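PDB 2Q7F: TPR repeat-containing protein YrrB, which is a monomeric tetratricopeptide-repeat protein that may mediate complex formation among RNA sulfuration components, RNA processing components and aminoacyl-tRNA synthetases. Local coordinates for residues A[157-162]-A[183-188]; A[177-182]-A[197-202]. All coordinates share one frame; numbering follows the deposited sequence.

Contact 1. Residues A[157-162]-A[183-188]; sequences NDTEAR and AAVTEQ
The guanidinium of Arg162, leaning on the methyl of Ala184, is gripped at two of its nitrogens: NH2 forms a salt bridge with Glu156, and NH1 is hydrogen-bonded to Gln181 OE1, one turn before Val185. On the way there its aliphatic stem runs across helix 176-188. Arg162 CB passes 3.9 Å from Val185 CG2, and Arg162 CD comes to 3.5 Å from Ala184 CB. The chain is nearly straight as far as CD and then bends (chi3 -72°), which carries the head past the alanine methyl. Arg162, Ala184 and Val185 lie in the antiparallel helix pair of a tetratricopeptide repeat, TPR 5, at the end of the hairpin where helix 159-172 begins and helix 176-188 finishes. There Thr159 CG2 meets Val185 CG1 at 3.8 Å, two branched side chains crossing at an angle, while the threonine hydroxyl faces Gln188: Thr159 OG1 lies 3.6 Å from Gln188 CB. The glutamine side chain, extended beyond CG, reaches toward the turn at Asn157, and its amide plane stands 80° from the guanidinium. Asp158 starts the helix as N-cap: its OD1 accepts a nearly straight bond (174°) from Ala161 N at 2.9 Å, met from above the carboxylate plane. Outside the two segments, Val185 also touches Ala195 of helix 193-205, and Thr159 touches Asp189.

Contact 2. Residues A[177-182]-A[197-202]; sequences EALSQF and YNAGVT
Phe182 packs against Asn198, Ala199 and Thr202, joining the second helix of TPR 5 to the first helix of TPR 6 in the right-handed superhelical stacking of tetratricopeptide repeats. The two segments run antiparallel, their axes 9.8 Å apart at an angle of 161°. Starting at the backbone, Phe182 CB lies 4.2 Å from Ala199 CB. Farther out, CD2 of Phe182 packs 3.7 Å from Ala199 CA, with the backbone N of Ala199 over one face of the ring. Next along the ring, Phe182 CE2 lies 3.5 Å from Asn198 O. At the far end, Phe182 CZ comes to 3.6 Å from Asn198 CB, and this methylene makes an off-centre CH-pi contact, 29° from the ring normal. The asparagine amide turns away to Asp194 O, to which ND2 is hydrogen-bonded, so of this side chain the ring meets CB. Beside the phenyl, Leu179 slides past Thr202 in the opposite direction, with Leu179 CG 3.7 Å from Thr202 CG2; Leu179 CD2 also touches Ala199 CB. Helix 159-172 closes in on this layer, Ala170 touching both Ala178 and Thr202. The hydroxyl of Thr202 sits at the ring edge in its plane, with OG1 3.3 Å from Phe182 CE2, and donates to Asn198 O at 3.0 Å, reaching that carbonyl from the face opposite Thr202 N.

Helix 176-188 serves both contacts: its later turns meet the start of helix 159-172 in contact 1, its earlier turns meet helix 193-205 in contact 2. Contact 1 lies mostly within TPR 5, beginning at the last residues of TPR 4, whereas contact 2 joins TPR 5 to TPR 6. The first is partly buried and mixes apolar stems with polar and charged ends near a helix start, its arginine head bonded to partners outside the two segments; the second is buried and made mostly of hydrocarbon and aromatic packing, its threonine hydroxyl bonded within its own helix. Their centres are 12 Å apart, and the side chains of Arg162 and Gln181 connect them.

Contact 1. Residues A[157-162]-A[183-188]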
# COMPACT_ATOMS: atom_id res chain seq x y z
N ASN A 157 -5.15 13.66 -0.66
CA ASN A 157 -3.81 14.19 -0.91
C ASN A 157 -2.75 13.11 -1.13
O ASN A 157 -1.66 13.41 -1.64
CB ASN A 157 -3.37 15.07 0.26
CG ASN A 157 -4.29 16.25 0.48
OD1 ASN A 157 -4.61 16.59 1.62
ND2 ASN A 157 -4.73 16.88 -0.61
N ASP A 158 -3.06 11.88 -0.74
CA ASP A 158 -2.12 10.76 -0.84
C ASP A 158 -1.89 10.35 -2.29
O ASP A 158 -2.55 9.44 -2.80
CB ASP A 158 -2.64 9.57 -0.02
CG ASP A 158 -1.65 8.41 0.06
OD1 ASP A 158 -0.76 8.28 -0.83
OD2 ASP A 158 -1.76 7.61 1.02
N THR A 159 -0.95 11.02 -2.95
CA THR A 159 -0.59 10.75 -4.35
C THR A 159 -0.33 9.27 -4.63
O THR A 159 -0.82 8.72 -5.62
CB THR A 159 0.64 11.59 -4.75
OG1 THR A 159 0.28 12.97 -4.77
CG2 THR A 159 1.15 11.20 -6.13
N GLU A 160 0.44 8.64 -3.74
CA GLU A 160 0.86 7.26 -3.88
C GLU A 160 -0.32 6.30 -3.95
O GLU A 160 -0.39 5.43 -4.84
CB GLU A 160 1.79 6.87 -2.71
CG GLU A 160 3.03 6.11 -3.14
CD GLU A 160 2.72 4.97 -4.09
OE1 GLU A 160 3.09 5.07 -5.29
OE2 GLU A 160 2.08 3.99 -3.64
N ALA A 161 -1.27 6.46 -3.02
CA ALA A 161 -2.50 5.68 -3.02
C ALA A 161 -3.25 5.88 -4.31
O ALA A 161 -3.68 4.92 -4.95
CB ALA A 161 -3.38 6.06 -1.84
N ARG A 162 -3.37 7.14 -4.72
CA ARG A 162 -4.15 7.48 -5.89
C ARG A 162 -3.58 6.88 -7.18
O ARG A 162 -4.33 6.46 -8.06
CB ARG A 162 -4.30 8.99 -6.01
CG ARG A 162 -5.42 9.39 -6.93
CD ARG A 162 -5.45 10.88 -7.13
NE ARG A 162 -5.93 11.55 -5.92
CZ ARG A 162 -7.19 11.88 -5.70
NH1 ARG A 162 -8.14 11.62 -6.59
NH2 ARG A 162 -7.51 12.47 -4.56
N ALA A 183 -4.89 11.62 -13.82
CA ALA A 183 -4.87 13.07 -14.01
C ALA A 183 -4.66 13.82 -12.70
O ALA A 183 -3.86 14.75 -12.63
CB ALA A 183 -6.14 13.54 -14.69
N ALA A 184 -5.37 13.40 -11.65
CA ALA A 184 -5.25 14.02 -10.33
C ALA A 184 -3.83 13.86 -9.76
O ALA A 184 -3.32 14.78 -9.10
CB ALA A 184 -6.29 13.46 -9.38
N VAL A 185 -3.21 12.71 -10.02
CA VAL A 185 -1.82 12.45 -9.65
C VAL A 185 -0.89 13.43 -10.36
O VAL A 185 0.07 13.93 -9.77
CB VAL A 185 -1.40 10.99 -9.98
CG1 VAL A 185 0.12 10.78 -9.80
CG2 VAL A 185 -2.18 10.00 -9.11
N THR A 186 -1.19 13.69 -11.64
CA THR A 186 -0.48 14.68 -12.45
C THR A 186 -0.60 16.09 -11.86
O THR A 186 0.36 16.86 -11.89
CB THR A 186 -0.99 14.65 -13.92
OG1 THR A 186 -0.35 13.58 -14.63
CG2 THR A 186 -0.70 15.96 -14.65
N GLU A 187 -1.77 16.42 -11.30
CA GLU A 187 -1.99 17.73 -10.68
C GLU A 187 -1.16 17.92 -9.41
O GLU A 187 -0.52 18.96 -9.24
CB GLU A 187 -3.48 17.99 -10.40
CG GLU A 187 -3.82 19.47 -10.14
CD GLU A 187 -5.28 19.71 -9.72
OE1 GLU A 187 -6.11 18.78 -9.80
OE2 GLU A 187 -5.59 20.85 -9.30
N GLN A 188 -1.16 16.92 -8.54
CA GLN A 188 -0.39 17.00 -7.29
C GLN A 188 1.11 16.85 -7.54
O GLN A 188 1.90 17.67 -7.09
CB GLN A 188 -0.89 15.97 -6.28
CG GLN A 188 -2.31 16.24 -5.80
CD GLN A 188 -3.00 15.01 -5.23
OE1 GLN A 188 -2.51 14.38 -4.29
NE2 GLN A 188 -4.16 14.67 -5.79

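Contact 2. Residues A[177-182]-A[197-202]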
# COMPACT_ATOMS: atom_id res chain seq x y z
N GLU A 177 -12.34 6.21 -15.36
CA GLU A 177 -12.09 6.55 -13.96
C GLU A 177 -10.61 6.36 -13.59
O GLU A 177 -10.12 7.00 -12.65
CB GLU A 177 -13.00 5.73 -13.04
CG GLU A 177 -13.32 4.32 -13.55
CD GLU A 177 -14.39 4.31 -14.64
OE1 GLU A 177 -15.55 4.68 -14.35
OE2 GLU A 177 -14.08 3.92 -15.78
N ALA A 178 -9.91 5.51 -14.33
CA ALA A 178 -8.47 5.35 -14.17
C ALA A 178 -7.78 6.65 -14.57
O ALA A 178 -6.96 7.18 -13.82
CB ALA A 178 -7.94 4.19 -15.00
N LEU A 179 -8.15 7.15 -15.75
CA LEU A 179 -7.65 8.43 -16.27
C LEU A 179 -8.01 9.59 -15.35
O LEU A 179 -7.20 10.49 -15.14
CB LEU A 179 -8.18 8.68 -17.67
CG LEU A 179 -7.71 7.68 -18.73
CD1 LEU A 179 -8.67 7.70 -19.90
CD2 LEU A 179 -6.27 7.95 -19.20
N SER A 180 -9.22 9.55 -14.79
CA SER A 180 -9.63 10.49 -13.74
C SER A 180 -8.57 10.55 -12.65
O SER A 180 -8.11 11.63 -12.27
CB SER A 180 -10.98 10.09 -13.14
OG SER A 180 -11.99 10.09 -14.12
N GLN A 181 -8.18 9.38 -12.15
CA GLN A 181 -7.20 9.29 -11.08
C GLN A 181 -5.78 9.65 -11.55
O GLN A 181 -5.11 10.45 -10.90
CB GLN A 181 -7.24 7.92 -10.38
CG GLN A 181 -8.57 7.58 -9.71
CD GLN A 181 -8.96 8.54 -8.59
OE1 GLN A 181 -8.13 9.30 -8.10
NE2 GLN A 181 -10.23 8.50 -8.19
N PHE A 182 -5.34 9.07 -12.67
CA PHE A 182 -4.02 9.41 -13.23
C PHE A 182 -3.83 10.93 -13.39
O PHE A 182 -2.74 11.45 -13.13
CB PHE A 182 -3.75 8.71 -14.57
CG PHE A 182 -3.62 7.21 -14.47
CD1 PHE A 182 -2.95 6.61 -13.41
CD2 PHE A 182 -4.14 6.39 -15.47
CE1 PHE A 182 -2.83 5.22 -13.33
CE2 PHE A 182 -4.02 5.00 -15.40
CZ PHE A 182 -3.36 4.41 -14.33
N TYR A 197 2.78 7.52 -18.12
CA TYR A 197 2.98 6.27 -18.86
C TYR A 197 1.75 5.38 -18.76
O TYR A 197 1.28 4.85 -19.77
CB TYR A 197 4.22 5.52 -18.38
CG TYR A 197 4.21 4.05 -18.74
CD1 TYR A 197 4.46 3.63 -20.05
CD2 TYR A 197 3.94 3.08 -17.78
CE1 TYR A 197 4.45 2.28 -20.39
CE2 TYR A 197 3.93 1.73 -18.10
CZ TYR A 197 4.18 1.34 -19.41
OH TYR A 197 4.17 0.00 -19.71
N ASN A 198 1.26 5.20 -17.54
CA ASN A 198 0.09 4.36 -17.30
C ASN A 198 -1.19 4.95 -17.88
O ASN A 198 -2.11 4.21 -18.25
CB ASN A 198 -0.05 4.05 -15.80
CG ASN A 198 0.98 3.03 -15.33
OD1 ASN A 198 0.81 1.83 -15.51
ND2 ASN A 198 2.06 3.52 -14.71
N ALA A 199 -1.24 6.28 -17.96
CA ALA A 199 -2.30 6.98 -18.68
C ALA A 199 -2.18 6.65 -20.16
O ALA A 199 -3.16 6.31 -20.81
CB ALA A 199 -2.19 8.48 -18.46
N GLY A 200 -0.95 6.72 -20.66
CA GLY A 200 -0.64 6.38 -22.04
C GLY A 200 -1.12 4.99 -22.39
O GLY A 200 -1.70 4.79 -23.46
N VAL A 201 -0.91 4.04 -21.49
CA VAL A 201 -1.29 2.65 -21.71
C VAL A 201 -2.81 2.47 -21.65
O VAL A 201 -3.37 1.63 -22.35
CB VAL A 201 -0.59 1.70 -20.73
CG1 VAL A 201 -1.07 0.26 -20.91
CG2 VAL A 201 0.92 1.77 -20.91
N THR A 202 -3.46 3.28 -20.81
CA THR A 202 -4.92 3.22 -20.67
C THR A 202 -5.59 3.60 -21.99
O THR A 202 -6.46 2.88 -22.48
CB THR A 202 -5.43 4.11 -19.51
OG1 THR A 202 -4.99 3.57 -18.26
CG2 THR A 202 -6.95 4.19 -19.51